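Local coordinates for protein SPT6 (Antonospora locustae, PDB 2XP1) that probably acts as a transcription elongation factor whose tandem SH2 domains enable interaction with RNA polymerase II, at residues Ser130-Gly135 with Glu148-Val153. Sequence-based numbering, arbitrary orientation.
Sequences SRKYPG and EEYIGV. With SO4 (sulfate ion), chain C.
Ser130 and Tyr150 meet chiefly through a shared sulfate, in a contact between the loop joining strands 124-129 and 136-142 and the strand 146-153. By position in the SH2 fold the loop corresponds to the one that binds phosphate in canonical domains, and the ion, probably from the crystallisation liquor, is consistent with an anion pocket there. Ser130 OG and Tyr150 OH both donate to sulfate O4, each at 2.6 Å, while the backbone grips a second oxygen: Arg131 N reaches O2 at 3.0 Å and Lys132 N reaches it at 3.1 Å. With OG anti to its own nitrogen (chi1 178°), the serine can serve the ion and also accept from Tyr133 N at 2.8 Å, an ST motif at the start of the loop. Replacing Ser130 with alanine is likely to leave Tyr133 N without its side-chain acceptor and sulfate O4 with one donor fewer. Lys132 lays its aliphatic chain along the ion. Beside it, the Tyr133 and Tyr150 side chains cross at about a right angle, their ring planes inclined at 64°; the Tyr150 hydroxyl lies at the Tyr133 ring edge, in its plane, with OH 3.4 Å from CD1. At the far end of the contact, Val153 N gives a bent bond to Gly135 O (3.2 Å, 136° at the hydrogen). Gly135 has a positive phi, a backbone shape in which a side chain would jam against the preceding carbonyl. Strand 136-142, which the loop leads into, lies between strands 124-129 and 146-153 in the sheet, and its Thr138 OG1 adds another bond to the sulfate. Helix 80-100 packs against Val153, whereas Arg131 turns to a salt bridge with Asp56, near strand 57-65 of the other sheet.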
# COMPACT_ATOMS: atom_id res chain seq x y z
N SER A 130 -7.12 18.51 -7.11
CA SER A 130 -8.09 18.28 -8.19
C SER A 130 -9.50 18.44 -7.65
O SER A 130 -9.82 17.90 -6.59
CB SER A 130 -7.97 16.83 -8.73
OG SER A 130 -8.95 16.58 -9.75
N ARG A 131 -10.33 19.15 -8.42
CA ARG A 131 -11.77 19.26 -8.17
C ARG A 131 -12.56 18.20 -8.97
O ARG A 131 -13.63 17.75 -8.54
CB ARG A 131 -12.27 20.67 -8.49
CG ARG A 131 -12.02 21.71 -7.38
CD ARG A 131 -10.52 22.07 -7.18
NE ARG A 131 -10.38 23.07 -6.12
CZ ARG A 131 -9.26 23.42 -5.49
NH1 ARG A 131 -8.06 22.90 -5.77
NH2 ARG A 131 -9.36 24.34 -4.53
N LYS A 132 -12.02 17.80 -10.13
CA LYS A 132 -12.62 16.75 -10.94
C LYS A 132 -12.49 15.41 -10.24
O LYS A 132 -13.39 14.57 -10.34
CB LYS A 132 -11.98 16.69 -12.34
CG LYS A 132 -11.95 18.03 -13.06
CD LYS A 132 -11.82 17.86 -14.59
CE LYS A 132 -11.69 19.22 -15.32
NZ LYS A 132 -12.06 19.20 -16.77
N TYR A 133 -11.39 15.21 -9.52
CA TYR A 133 -11.18 13.98 -8.76
C TYR A 133 -10.76 14.23 -7.32
O TYR A 133 -9.58 14.15 -6.96
CB TYR A 133 -10.28 12.96 -9.51
CG TYR A 133 -10.75 12.72 -10.95
CD1 TYR A 133 -10.26 13.49 -11.99
CD2 TYR A 133 -11.71 11.75 -11.26
CE1 TYR A 133 -10.70 13.31 -13.31
CE2 TYR A 133 -12.16 11.56 -12.59
CZ TYR A 133 -11.64 12.35 -13.61
OH TYR A 133 -12.03 12.20 -14.92
N PRO A 134 -11.74 14.55 -6.46
CA PRO A 134 -11.41 14.90 -5.10
C PRO A 134 -10.60 13.78 -4.52
O PRO A 134 -11.02 12.62 -4.60
CB PRO A 134 -12.79 14.94 -4.42
CG PRO A 134 -13.72 15.30 -5.51
CD PRO A 134 -13.19 14.63 -6.73
N GLY A 135 -9.48 14.12 -3.91
CA GLY A 135 -8.56 13.11 -3.40
C GLY A 135 -7.28 13.08 -4.22
O GLY A 135 -6.27 12.58 -3.75
N GLU A 148 -0.64 17.90 -17.33
CA GLU A 148 -1.14 17.69 -15.97
C GLU A 148 -1.08 16.23 -15.62
O GLU A 148 -1.27 15.40 -16.48
CB GLU A 148 -2.60 18.08 -15.85
CG GLU A 148 -2.87 19.54 -15.77
CD GLU A 148 -4.34 19.81 -15.98
OE1 GLU A 148 -5.13 18.85 -16.11
OE2 GLU A 148 -4.72 20.99 -16.02
N GLU A 149 -0.82 15.92 -14.35
CA GLU A 149 -0.75 14.54 -13.91
C GLU A 149 -1.37 14.43 -12.55
O GLU A 149 -1.29 15.37 -11.75
CB GLU A 149 0.69 14.06 -13.82
CG GLU A 149 1.52 14.05 -15.11
CD GLU A 149 2.86 13.33 -14.91
OE1 GLU A 149 3.86 14.01 -14.62
OE2 GLU A 149 2.90 12.08 -15.02
N TYR A 150 -1.95 13.28 -12.25
CA TYR A 150 -2.61 13.12 -11.00
C TYR A 150 -1.77 12.36 -10.01
O TYR A 150 -1.23 11.29 -10.34
CB TYR A 150 -3.95 12.40 -11.19
CG TYR A 150 -5.05 13.24 -11.85
CD1 TYR A 150 -5.16 14.62 -11.63
CD2 TYR A 150 -6.00 12.64 -12.69
CE1 TYR A 150 -6.15 15.38 -12.22
CE2 TYR A 150 -7.01 13.40 -13.27
CZ TYR A 150 -7.09 14.76 -13.05
OH TYR A 150 -8.10 15.51 -13.64
N ILE A 151 -1.68 12.88 -8.80
CA ILE A 151 -1.02 12.16 -7.75
C ILE A 151 -2.05 11.78 -6.71
O ILE A 151 -2.87 12.61 -6.32
CB ILE A 151 0.08 13.05 -7.13
CG1 ILE A 151 1.14 13.37 -8.18
CG2 ILE A 151 0.71 12.41 -5.91
CD1 ILE A 151 2.04 14.59 -7.81
N GLY A 152 -2.02 10.54 -6.23
CA GLY A 152 -2.96 10.12 -5.18
C GLY A 152 -2.56 10.67 -3.83
O GLY A 152 -1.38 10.79 -3.52
N VAL A 153 -3.53 11.03 -3.00
CA VAL A 153 -3.20 11.49 -1.66
C VAL A 153 -3.78 10.58 -0.58
O VAL A 153 -4.99 10.65 -0.29
CB VAL A 153 -3.68 12.95 -1.39
CG1 VAL A 153 -3.22 13.39 -0.07
CG2 VAL A 153 -3.17 13.93 -2.46
S SO4 C . -8.63 19.02 -12.17
O1 SO4 C . -8.89 19.50 -13.53
O2 SO4 C . -9.68 19.52 -11.28
O3 SO4 C . -7.34 19.52 -11.69
O4 SO4 C . -8.59 17.57 -12.18